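Local coordinates for protein Ifi204 (Mus musculus domesticus, PDB 5YZW) that probably senses foreign or misplaced DNA in innate immunity, as an interferon-inducible PYHIN protein that recognises DNA through its HIN domains, at residues P21-Y24 with K30-F33; T41-V46 with Q100-T105. All coordinates share one frame; numbering follows the deposited sequence.

Contact 1: P21-Y24 with K30-F33; sequences PFTY and KRMF
F22 and M32 pair as antiparallel hydrogen-bonded neighbours in the hairpin of strands 11-25 and 30-38. F22 N donates to M32 O at 3.0 Å, and M32 N returns a bond to F22 O at 3.1 Å. Y24 N then bonds K30 O, where the strand turns its corner.

The tight side is built from F22, M32 and Y24. The side chains of F22 and M32 run side by side from the same face of the hairpin. M32 CG meets F22 CZ at 3.5 Å. Beyond it, M32 SD lies 4.1 Å from the centroid of the Y24 ring, 30° off the ring normal, a Met-aromatic contact. A second, longer one links the sulfur to F22. Y24 CG sits between its own backbone N and carbonyl carbon (chi1 68°), which turns the ring back across the M32 side chain. On the same side F22 also meets Y189, and Y24 meets H187 edge-to-face, so the hairpin leans on the second OB fold.

The other side is looser and polar. T23 and R31 form a non-hydrogen-bonded pair. R31 NH1 gives T23 OG1 a bond of 3.0 Å that stays in the guanidinium plane. The arginine chain bends at chi2 and chi3, laying one guanidinium face over the P21-F22 backbone. With a leucine at R31, T23 OG1 would probably lose this donor and the P21-F22 peptide its flat cover.

At the Y24 end the contact opens to solvent. K30 is exposed: its CB and CD cross the Y24 ring, and its amine runs out beyond it. A water joins Y24 OH to R31 O.

One face thus packs two aromatic rings and one methionine sulfur by shape, while T23 and R31 match donor to acceptor on the other.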
# COMPACT_ATOMS: atom_id res chain seq x y z
N PRO A 21 -7.67 -2.92 8.76
CA PRO A 21 -6.56 -3.63 9.39
C PRO A 21 -6.61 -5.11 9.02
O PRO A 21 -7.65 -5.67 8.68
CB PRO A 21 -6.78 -3.42 10.89
CG PRO A 21 -8.20 -2.99 11.03
CD PRO A 21 -8.62 -2.37 9.75
N PHE A 22 -5.44 -5.75 9.10
CA PHE A 22 -5.33 -7.15 8.71
C PHE A 22 -4.15 -7.75 9.44
O PHE A 22 -3.26 -7.03 9.93
CB PHE A 22 -5.20 -7.30 7.18
CG PHE A 22 -3.95 -6.66 6.61
CD1 PHE A 22 -3.96 -5.34 6.20
CD2 PHE A 22 -2.78 -7.39 6.50
CE1 PHE A 22 -2.81 -4.75 5.68
CE2 PHE A 22 -1.63 -6.82 6.00
CZ PHE A 22 -1.64 -5.50 5.57
N THR A 23 -4.20 -9.07 9.57
CA THR A 23 -3.16 -9.84 10.22
C THR A 23 -2.06 -10.17 9.23
O THR A 23 -2.29 -10.86 8.23
CB THR A 23 -3.77 -11.12 10.80
OG1 THR A 23 -5.01 -10.82 11.46
CG2 THR A 23 -2.81 -11.82 11.75
N TYR A 24 -0.85 -9.67 9.50
CA TYR A 24 0.28 -9.92 8.62
C TYR A 24 1.23 -10.96 9.19
O TYR A 24 2.04 -11.51 8.44
CB TYR A 24 1.03 -8.62 8.33
CG TYR A 24 1.76 -8.02 9.51
CD1 TYR A 24 1.10 -7.18 10.41
CD2 TYR A 24 3.11 -8.28 9.72
CE1 TYR A 24 1.77 -6.63 11.50
CE2 TYR A 24 3.79 -7.73 10.79
CZ TYR A 24 3.11 -6.91 11.68
OH TYR A 24 3.77 -6.37 12.75
N LYS A 30 -0.26 -10.44 14.74
CA LYS A 30 0.20 -9.06 14.58
C LYS A 30 -0.62 -8.36 13.50
O LYS A 30 -0.88 -8.93 12.43
CB LYS A 30 1.68 -9.02 14.21
CG LYS A 30 2.63 -9.55 15.29
CD LYS A 30 4.01 -8.90 15.14
CE LYS A 30 5.10 -9.80 15.73
NZ LYS A 30 6.39 -9.08 15.86
N ARG A 31 -1.02 -7.11 13.78
CA ARG A 31 -1.91 -6.37 12.90
C ARG A 31 -1.26 -5.10 12.37
O ARG A 31 -0.40 -4.49 13.03
CB ARG A 31 -3.23 -6.00 13.61
CG ARG A 31 -3.88 -7.17 14.35
CD ARG A 31 -4.94 -7.88 13.50
NE ARG A 31 -6.13 -7.07 13.21
CZ ARG A 31 -7.11 -7.47 12.40
NH1 ARG A 31 -7.02 -8.66 11.81
NH2 ARG A 31 -8.17 -6.70 12.18
N MET A 32 -1.70 -4.69 11.18
CA MET A 32 -1.25 -3.45 10.57
C MET A 32 -2.34 -2.96 9.63
O MET A 32 -3.27 -3.71 9.31
CB MET A 32 0.08 -3.66 9.84
CG MET A 32 -0.09 -4.30 8.47
SD MET A 32 1.47 -4.69 7.68
CE MET A 32 1.93 -3.06 7.06
N PHE A 33 -2.26 -1.69 9.22
CA PHE A 33 -2.94 -1.24 8.01
C PHE A 33 -2.04 -0.28 7.25
O PHE A 33 -0.99 0.16 7.73
CB PHE A 33 -4.33 -0.62 8.28
CG PHE A 33 -4.31 0.58 9.20
CD1 PHE A 33 -4.09 1.86 8.69
CD2 PHE A 33 -4.55 0.44 10.55
CE1 PHE A 33 -4.10 3.00 9.53
CE2 PHE A 33 -4.56 1.57 11.41
CZ PHE A 33 -4.32 2.84 10.89
O HOH W 1 1.97 -5.09 14.41

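Contact 2: T41-V46 with Q100-T105; sequences TEFFRV and QRANAT
A102 O, in the last turn of helix 96-103, takes a bond from one water and probably shares a second; both waters lead to R45, while the CA of the same alanine sits over the F43 ring. Water 3 donates to A102 O at 2.6 Å and accepts from R45 NE at 2.9 Å. It lies at the edge of the guanidinium, in its plane. Water 2 accepts from R45 NH2 at 3.1 Å. It can donate to A102 O and to A104 O, but it has more acceptors in reach than protons.

R45 reaches the waters because its chain is extended beyond CG, with chi2 at 158° and chi3 at -172°. Two donors of one flat group thereby serve two waters. This helps to set the turn of the guanidinium beside the helix end.

The dry part of the contact is small. A102 CA stands 3.7 Å from the centroid of the F43 ring, only 5° off its normal, a CH-pi contact over the centre of the face. A102 CB touches F43 CG, also at 3.7 Å. R101 O comes obliquely to the ring, 3.8 Å from F43 CE1. At the outer edge R101 NH2 comes no nearer than 3.8 Å to T41 O, a loose approach.

The contact joins strand 43-48 of the first OB fold to the helix that leads out of it. Next along the chain, T105 OG1 bonds E123 N of the second OB fold, and R45 also touches S121 there. The alanine CA-H points at the middle of the phenylalanine face, and its small CB lets the helix come this close. The positive guanidinium would probably suit the partial negative charge of carbonyls at the C-terminal end of a helix, with water as the go-between.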
# COMPACT_ATOMS: atom_id res chain seq x y z
N THR A 41 2.56 19.57 -0.29
CA THR A 41 3.35 19.36 -1.50
C THR A 41 3.78 17.92 -1.78
O THR A 41 4.25 17.65 -2.89
CB THR A 41 4.61 20.25 -1.47
OG1 THR A 41 5.43 19.88 -0.36
CG2 THR A 41 4.23 21.71 -1.34
N GLU A 42 3.65 17.00 -0.83
CA GLU A 42 4.14 15.63 -1.02
C GLU A 42 3.13 14.64 -0.46
O GLU A 42 2.31 14.97 0.39
CB GLU A 42 5.48 15.40 -0.32
CG GLU A 42 6.66 16.16 -0.87
CD GLU A 42 7.89 15.94 -0.03
OE1 GLU A 42 7.93 16.45 1.12
OE2 GLU A 42 8.81 15.24 -0.51
N PHE A 43 3.18 13.40 -0.95
CA PHE A 43 2.37 12.35 -0.36
C PHE A 43 3.28 11.23 0.13
O PHE A 43 4.38 11.03 -0.37
CB PHE A 43 1.31 11.81 -1.32
CG PHE A 43 1.85 10.96 -2.45
CD1 PHE A 43 2.23 11.54 -3.64
CD2 PHE A 43 1.89 9.58 -2.33
CE1 PHE A 43 2.70 10.76 -4.69
CE2 PHE A 43 2.36 8.79 -3.38
CZ PHE A 43 2.76 9.39 -4.56
N PHE A 44 2.81 10.53 1.15
CA PHE A 44 3.60 9.51 1.81
C PHE A 44 2.77 8.25 1.96
O PHE A 44 1.57 8.31 2.23
CB PHE A 44 4.08 9.98 3.18
CG PHE A 44 4.93 11.24 3.12
CD1 PHE A 44 4.35 12.49 3.15
CD2 PHE A 44 6.30 11.14 2.97
CE1 PHE A 44 5.13 13.63 3.09
CE2 PHE A 44 7.09 12.28 2.89
CZ PHE A 44 6.51 13.52 2.96
N ARG A 45 3.43 7.10 1.79
CA ARG A 45 2.81 5.82 2.06
C ARG A 45 3.19 5.38 3.47
O ARG A 45 4.37 5.37 3.82
CB ARG A 45 3.24 4.79 1.01
CG ARG A 45 2.35 4.86 -0.20
CD ARG A 45 3.03 4.27 -1.45
NE ARG A 45 2.22 4.52 -2.64
CZ ARG A 45 2.32 3.84 -3.78
NH1 ARG A 45 3.20 2.85 -3.89
NH2 ARG A 45 1.54 4.15 -4.81
N VAL A 46 2.19 5.06 4.28
CA VAL A 46 2.34 4.86 5.72
C VAL A 46 1.98 3.42 6.06
O VAL A 46 0.94 2.91 5.62
CB VAL A 46 1.44 5.82 6.52
CG1 VAL A 46 1.64 5.61 8.02
CG2 VAL A 46 1.73 7.26 6.13
N GLN A 100 -4.55 13.29 -7.16
CA GLN A 100 -4.54 12.21 -8.15
C GLN A 100 -3.16 11.59 -8.27
O GLN A 100 -3.04 10.37 -8.45
CB GLN A 100 -5.04 12.71 -9.51
CG GLN A 100 -5.24 11.60 -10.58
CD GLN A 100 -5.69 10.23 -10.02
OE1 GLN A 100 -4.90 9.29 -9.93
NE2 GLN A 100 -6.95 10.13 -9.65
N ARG A 101 -2.10 12.39 -8.15
CA ARG A 101 -0.77 11.79 -8.10
C ARG A 101 -0.68 10.78 -6.96
O ARG A 101 -0.08 9.71 -7.12
CB ARG A 101 0.30 12.88 -7.98
CG ARG A 101 1.63 12.49 -8.59
CD ARG A 101 2.49 13.69 -8.93
NE ARG A 101 3.27 14.09 -7.77
CZ ARG A 101 3.09 15.23 -7.10
NH1 ARG A 101 2.15 16.09 -7.50
NH2 ARG A 101 3.85 15.52 -6.05
N ALA A 102 -1.32 11.07 -5.83
CA ALA A 102 -1.23 10.17 -4.69
C ALA A 102 -1.99 8.87 -4.92
O ALA A 102 -1.62 7.84 -4.35
CB ALA A 102 -1.76 10.85 -3.43
N ASN A 103 -3.05 8.90 -5.72
CA ASN A 103 -3.92 7.75 -5.92
C ASN A 103 -3.70 7.08 -7.28
O ASN A 103 -4.51 6.24 -7.69
CB ASN A 103 -5.38 8.19 -5.74
CG ASN A 103 -6.35 7.02 -5.71
OD1 ASN A 103 -7.13 6.81 -6.64
ND2 ASN A 103 -6.30 6.24 -4.63
N ALA A 104 -2.63 7.42 -7.98
CA ALA A 104 -2.47 6.92 -9.34
C ALA A 104 -1.95 5.49 -9.33
O ALA A 104 -1.14 5.11 -8.47
CB ALA A 104 -1.53 7.82 -10.14
N THR A 105 -2.43 4.70 -10.27
CA THR A 105 -1.91 3.37 -10.52
C THR A 105 -0.84 3.43 -11.59
O THR A 105 -1.08 3.98 -12.67
CB THR A 105 -3.04 2.43 -10.95
OG1 THR A 105 -3.82 2.04 -9.81
CG2 THR A 105 -2.47 1.19 -11.62
O HOH W 2 -0.09 6.52 -6.07
O HOH W 3 -0.19 6.20 -2.86

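Contact 1 closes before contact 2 opens along the chain, and both belong to the sheet of the first OB fold. Strand 30-38 supplies one side of contact 1 and pairs with strand 43-48, which carries contact 2. Their centres lie about 22 Å apart, on opposite sides of the chain's centre. The nearest atoms are about 4 Å apart without touching. Each contact also has neighbours in the second OB fold. Together they are consistent with fixing the two folds of the HIN domain against each other. No DNA is bound here to relate them to.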